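Local coordinates for protein CysE, serine acetyltransferase (PDB 4HZD) that probably catalyses transfer of an acetyl group from acetyl-coenzyme A to L-serine, the first step of cysteine biosynthesis, at residues N47-I59 with D78-R92. Sequence-based numbering, arbitrary orientation.
Sequences NQPSLEEAVMHRI and DTMLEANPEWSHVLR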
loop_
_atom_site.group_PDB
_atom_site.type_symbol
_atom_site.label_atom_id
_atom_site.label_comp_id
_atom_site.label_asym_id
_atom_site.label_seq_id
_atom_site.Cartn_x
_atom_site.Cartn_y
_atom_site.Cartn_z
ATOM N N ASN A 47 2.134 -3.317 -22.525
ATOM C CA ASN A 47 0.887 -2.569 -22.691
ATOM C C ASN A 47 1.106 -1.101 -23.097
ATOM O O ASN A 47 0.128 -0.407 -23.348
ATOM C CB ASN A 47 0.011 -2.561 -21.407
ATOM C CG ASN A 47 -0.502 -3.934 -21.010
ATOM O OD1 ASN A 47 -0.506 -4.854 -21.812
ATOM N ND2 ASN A 47 -0.947 -4.069 -19.755
ATOM N N GLN A 48 2.352 -0.612 -23.091
ATOM C CA GLN A 48 2.591 0.807 -23.339
ATOM C C GLN A 48 2.660 1.023 -24.845
ATOM O O GLN A 48 3.203 0.185 -25.569
ATOM C CB GLN A 48 3.902 1.265 -22.666
ATOM C CG GLN A 48 3.936 1.019 -21.156
ATOM C CD GLN A 48 3.103 2.020 -20.373
ATOM O OE1 GLN A 48 2.614 3.000 -20.930
ATOM N NE2 GLN A 48 2.955 1.791 -19.074
ATOM N N PRO A 49 2.097 2.127 -25.333
ATOM C CA PRO A 49 2.220 2.315 -26.788
ATOM C C PRO A 49 3.514 3.029 -27.208
ATOM O O PRO A 49 3.698 3.277 -28.407
ATOM C CB PRO A 49 1.020 3.205 -27.135
ATOM C CG PRO A 49 0.785 4.000 -25.895
ATOM C CD PRO A 49 1.190 3.116 -24.716
ATOM N N SER A 50 4.394 3.362 -26.253
ATOM C CA SER A 50 5.638 4.058 -26.612
ATOM C C SER A 50 6.724 3.864 -25.557
ATOM O O SER A 50 6.436 3.579 -24.385
ATOM C CB SER A 50 5.377 5.566 -26.844
ATOM O OG SER A 50 5.042 6.250 -25.633
ATOM N N LEU A 51 7.978 4.006 -25.978
ATOM C CA LEU A 51 9.089 3.948 -25.048
ATOM C C LEU A 51 8.966 5.054 -24.011
ATOM O O LEU A 51 9.197 4.812 -22.835
ATOM C CB LEU A 51 10.419 4.007 -25.819
ATOM C CG LEU A 51 11.721 4.026 -25.006
ATOM C CD1 LEU A 51 11.870 2.784 -24.113
ATOM C CD2 LEU A 51 12.867 4.072 -25.996
ATOM N N GLU A 52 8.557 6.259 -24.437
ATOM C CA GLU A 52 8.379 7.378 -23.499
ATOM C C GLU A 52 7.427 7.020 -22.371
ATOM O O GLU A 52 7.696 7.293 -21.190
ATOM C CB GLU A 52 7.833 8.608 -24.225
ATOM C CG GLU A 52 8.791 9.268 -25.194
ATOM C CD GLU A 52 8.799 8.673 -26.614
ATOM O OE1 GLU A 52 8.205 7.611 -26.908
ATOM O OE2 GLU A 52 9.455 9.279 -27.472
ATOM N N GLU A 53 6.313 6.408 -22.734
ATOM C CA GLU A 53 5.321 5.991 -21.748
ATOM C C GLU A 53 5.810 4.863 -20.841
ATOM O O GLU A 53 5.531 4.893 -19.651
ATOM C CB GLU A 53 3.981 5.677 -22.398
ATOM C CG GLU A 53 3.196 6.935 -22.745
ATOM C CD GLU A 53 2.062 6.633 -23.706
ATOM O OE1 GLU A 53 0.894 6.814 -23.310
ATOM O OE2 GLU A 53 2.343 6.184 -24.852
ATOM N N ALA A 54 6.560 3.901 -21.380
ATOM C CA ALA A 54 7.196 2.883 -20.527
ATOM C C ALA A 54 8.166 3.471 -19.459
ATOM O O ALA A 54 8.149 3.010 -18.291
ATOM C CB ALA A 54 7.948 1.863 -21.385
ATOM N N VAL A 55 9.040 4.393 -19.897
ATOM C CA VAL A 55 10.076 5.051 -19.048
ATOM C C VAL A 55 9.360 5.883 -17.991
ATOM O O VAL A 55 9.642 5.738 -16.779
ATOM C CB VAL A 55 11.093 5.933 -19.891
ATOM C CG1 VAL A 55 12.007 6.832 -19.035
ATOM C CG2 VAL A 55 11.978 5.059 -20.781
ATOM N N MET A 56 8.408 6.702 -18.418
ATOM C CA MET A 56 7.601 7.494 -17.442
ATOM C C MET A 56 6.898 6.619 -16.428
ATOM O O MET A 56 6.914 6.935 -15.223
ATOM C CB MET A 56 6.574 8.392 -18.148
ATOM C CG MET A 56 7.244 9.418 -19.031
ATOM S SD MET A 56 6.162 10.569 -19.891
ATOM C CE MET A 56 4.856 9.492 -20.448
ATOM N N HIS A 57 6.292 5.521 -16.903
ATOM C CA HIS A 57 5.632 4.583 -16.016
ATOM C C HIS A 57 6.588 3.914 -15.039
ATOM O O HIS A 57 6.330 3.909 -13.834
ATOM C CB HIS A 57 4.866 3.531 -16.793
ATOM C CG HIS A 57 4.271 2.455 -15.925
ATOM N ND1 HIS A 57 2.979 2.452 -15.562
ATOM C CD2 HIS A 57 4.830 1.328 -15.372
ATOM C CE1 HIS A 57 2.717 1.372 -14.812
ATOM N NE2 HIS A 57 3.852 0.685 -14.685
ATOM N N ARG A 58 7.678 3.328 -15.536
ATOM C CA ARG A 58 8.690 2.746 -14.641
ATOM C C ARG A 58 9.134 3.719 -13.555
ATOM O O ARG A 58 9.137 3.381 -12.342
ATOM C CB ARG A 58 9.915 2.289 -15.430
ATOM C CG ARG A 58 10.982 1.649 -14.547
ATOM C CD ARG A 58 10.577 0.210 -14.229
ATOM N NE ARG A 58 11.218 -0.366 -13.050
ATOM C CZ ARG A 58 10.628 -0.513 -11.864
ATOM N NH1 ARG A 58 9.412 -0.043 -11.673
ATOM N NH2 ARG A 58 11.272 -1.102 -10.853
ATOM N N ILE A 59 9.471 4.940 -13.967
ATOM C CA ILE A 59 10.035 5.888 -13.037
ATOM C C ILE A 59 8.972 6.352 -12.044
ATOM O O ILE A 59 9.248 6.442 -10.845
ATOM C CB ILE A 59 10.698 7.086 -13.732
ATOM C CG1 ILE A 59 11.910 6.612 -14.557
ATOM C CG2 ILE A 59 11.210 8.037 -12.670
ATOM C CD1 ILE A 59 12.520 7.710 -15.381
ATOM N N ASP A 78 4.079 13.212 -18.253
ATOM C CA ASP A 78 3.351 13.437 -19.514
ATOM C C ASP A 78 3.370 14.917 -19.934
ATOM O O ASP A 78 3.552 15.211 -21.103
ATOM C CB ASP A 78 1.864 13.039 -19.404
ATOM C CG ASP A 78 1.630 11.531 -19.259
ATOM O OD1 ASP A 78 2.390 10.726 -19.827
ATOM O OD2 ASP A 78 0.622 11.149 -18.616
ATOM N N THR A 79 3.109 15.823 -18.983
ATOM C CA THR A 79 3.132 17.273 -19.190
ATOM C C THR A 79 4.542 17.758 -19.649
ATOM O O THR A 79 4.662 18.536 -20.617
ATOM C CB THR A 79 2.671 18.046 -17.910
ATOM O OG1 THR A 79 1.291 17.742 -17.656
ATOM C CG2 THR A 79 2.737 19.517 -18.132
ATOM N N MET A 80 5.592 17.261 -18.973
ATOM C CA MET A 80 6.978 17.541 -19.365
ATOM C C MET A 80 7.275 17.109 -20.825
ATOM O O MET A 80 7.772 17.898 -21.608
ATOM C CB MET A 80 7.957 16.938 -18.357
ATOM C CG MET A 80 9.400 17.385 -18.555
ATOM S SD MET A 80 10.238 16.242 -19.650
ATOM C CE MET A 80 10.804 15.094 -18.386
ATOM N N LEU A 81 6.916 15.888 -21.200
ATOM C CA LEU A 81 7.147 15.422 -22.575
ATOM C C LEU A 81 6.420 16.288 -23.615
ATOM O O LEU A 81 6.984 16.660 -24.648
ATOM C CB LEU A 81 6.711 13.967 -22.715
ATOM C CG LEU A 81 6.686 13.360 -24.114
ATOM C CD1 LEU A 81 8.078 13.423 -24.747
ATOM C CD2 LEU A 81 6.102 11.940 -24.083
ATOM N N GLU A 82 5.167 16.625 -23.326
ATOM C CA GLU A 82 4.377 17.479 -24.204
ATOM C C GLU A 82 5.036 18.836 -24.395
ATOM O O GLU A 82 5.088 19.324 -25.515
ATOM C CB GLU A 82 2.951 17.607 -23.671
ATOM C CG GLU A 82 1.954 18.265 -24.616
ATOM C CD GLU A 82 0.602 18.473 -23.943
ATOM O OE1 GLU A 82 0.520 18.324 -22.688
ATOM O OE2 GLU A 82 -0.379 18.780 -24.653
ATOM N N ALA A 83 5.552 19.433 -23.319
ATOM C CA ALA A 83 6.279 20.698 -23.398
ATOM C C ALA A 83 7.723 20.549 -23.919
ATOM O O ALA A 83 8.283 21.513 -24.385
ATOM C CB ALA A 83 6.291 21.398 -22.045
ATOM N N ASN A 84 8.324 19.362 -23.797
ATOM C CA ASN A 84 9.745 19.139 -24.193
ATOM C C ASN A 84 9.895 17.937 -25.089
ATOM O O ASN A 84 10.376 16.880 -24.638
ATOM C CB ASN A 84 10.642 18.975 -22.971
ATOM C CG ASN A 84 10.540 20.151 -22.034
ATOM O OD1 ASN A 84 11.186 21.183 -22.237
ATOM N ND2 ASN A 84 9.665 20.034 -21.034
ATOM N N PRO A 85 9.470 18.083 -26.367
ATOM C CA PRO A 85 9.503 16.986 -27.334
ATOM C C PRO A 85 10.878 16.369 -27.530
ATOM O O PRO A 85 10.973 15.195 -27.902
ATOM C CB PRO A 85 9.026 17.632 -28.665
ATOM C CG PRO A 85 8.605 19.011 -28.333
ATOM C CD PRO A 85 9.121 19.382 -26.988
ATOM N N GLU A 86 11.934 17.143 -27.308
ATOM C CA GLU A 86 13.303 16.639 -27.449
ATOM C C GLU A 86 13.605 15.516 -26.434
ATOM O O GLU A 86 14.561 14.761 -26.607
ATOM C CB GLU A 86 14.319 17.775 -27.274
ATOM C CG GLU A 86 14.281 18.393 -25.883
ATOM C CD GLU A 86 13.361 19.616 -25.834
ATOM O OE1 GLU A 86 12.281 19.640 -26.507
ATOM O OE2 GLU A 86 13.728 20.573 -25.119
ATOM N N TRP A 87 12.790 15.392 -25.393
ATOM C CA TRP A 87 13.025 14.327 -24.397
ATOM C C TRP A 87 12.999 12.930 -25.007
ATOM O O TRP A 87 13.738 12.061 -24.591
ATOM C CB TRP A 87 12.110 14.479 -23.182
ATOM C CG TRP A 87 12.422 13.469 -22.125
ATOM C CD1 TRP A 87 13.622 13.294 -21.450
ATOM C CD2 TRP A 87 11.531 12.427 -21.624
ATOM N NE1 TRP A 87 13.537 12.257 -20.578
ATOM C CE2 TRP A 87 12.298 11.687 -20.625
ATOM C CE3 TRP A 87 10.216 12.051 -21.889
ATOM C CZ2 TRP A 87 11.768 10.593 -19.958
ATOM C CZ3 TRP A 87 9.675 10.955 -21.202
ATOM C CH2 TRP A 87 10.430 10.252 -20.247
ATOM N N SER A 88 12.166 12.723 -26.022
ATOM C CA SER A 88 12.157 11.482 -26.806
ATOM C C SER A 88 13.519 11.077 -27.348
ATOM O O SER A 88 13.899 9.922 -27.257
ATOM C CB SER A 88 11.164 11.595 -27.974
ATOM O OG SER A 88 9.837 11.594 -27.500
ATOM N N HIS A 89 14.250 12.015 -27.939
ATOM C CA HIS A 89 15.618 11.733 -28.395
ATOM C C HIS A 89 16.624 11.634 -27.239
ATOM O O HIS A 89 17.490 10.732 -27.236
ATOM C CB HIS A 89 16.051 12.798 -29.397
ATOM C CG HIS A 89 17.545 12.841 -29.638
ATOM N ND1 HIS A 89 18.172 11.961 -30.426
ATOM C CD2 HIS A 89 18.531 13.710 -29.153
ATOM C CE1 HIS A 89 19.495 12.237 -30.450
ATOM N NE2 HIS A 89 19.711 13.311 -29.674
ATOM N N VAL A 90 16.510 12.548 -26.260
ATOM C CA VAL A 90 17.429 12.570 -25.111
ATOM C C VAL A 90 17.400 11.209 -24.396
ATOM O O VAL A 90 18.462 10.625 -24.129
ATOM C CB VAL A 90 17.122 13.719 -24.126
ATOM C CG1 VAL A 90 17.937 13.598 -22.849
ATOM C CG2 VAL A 90 17.339 15.098 -24.762
ATOM N N LEU A 91 16.209 10.669 -24.126
ATOM C CA LEU A 91 16.137 9.418 -23.335
ATOM C C LEU A 91 16.732 8.225 -24.125
ATOM O O LEU A 91 17.327 7.317 -23.550
ATOM C CB LEU A 91 14.690 9.134 -22.842
ATOM C CG LEU A 91 13.632 8.697 -23.850
ATOM C CD1 LEU A 91 13.774 7.211 -24.129
ATOM C CD2 LEU A 91 12.206 9.040 -23.406
ATOM N N ARG A 92 16.531 8.231 -25.435
ATOM C CA ARG A 92 17.125 7.257 -26.358
ATOM C C ARG A 92 18.666 7.335 -26.429
ATOM O O ARG A 92 19.346 6.296 -26.470
ATOM C CB ARG A 92 16.498 7.389 -27.769
ATOM C CG ARG A 92 15.195 6.575 -27.954
ATOM C CD ARG A 92 14.430 6.983 -29.222
ATOM N NE ARG A 92 13.088 6.370 -29.319
ATOM C CZ ARG A 92 11.974 6.823 -28.718
ATOM N NH1 ARG A 92 11.997 7.878 -27.906
ATOM N NH2 ARG A 92 10.816 6.193 -28.911
#
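Glu52 and Met56, on one side of helix 51-63, pack against two helices joined by a turn, in the all-helical N-terminal domain of this serine acetyltransferase. The type I turn from Asn84 to Trp87 links helix 70-83 to helix 87-101. The short segment 51-59 runs at 144° to 78-83, roughly antiparallel, and steeply across 87-92.

The tight part is apolar and centres on the Trp87 indole. Met56 CG comes within 3.5 Å of Trp87 CH2, and its sulfur makes an oblique Met-aromatic contact with the six-membered ring. Val55 CG1 lies 3.9 Å from Trp87 CZ2. Within the second segment, Met80 CE covers one face of the indole and Leu91 CD2 the other. The ring NE1 is hydrogen-bonded to Gln122. The Leu51 and Leu91 side chains lie alongside each other, pointing opposite ways, with Leu51 CD2 3.8 Å from Leu91 CD1. Ile19, Trp20 and Ile23 of helix 18-33 also pack on Leu51.

The other side is polar and less enclosed, as Glu52, Ser88 and Arg92 are all partly exposed. Glu52 fits as a knob among Leu81, Ser88, Leu91 and Arg92. Its chain bends at chi2 (86°), which carries the carboxylate toward Arg92. The model also places Ser88 OG as a donor to Glu52 OE2, but so close that the detail is doubtful. Leu51 CD2 lies over one face of the Arg92 guanidinium. Arg92 NH1 also donates to Ser88 O, and Arg92 NH2 forms a salt bridge with Asp17. The salt bridge to Glu52 runs from Arg92 NH1 to Glu52 OE2, 2.9 Å away, with the donor above the carboxylate plane, 67° out of it.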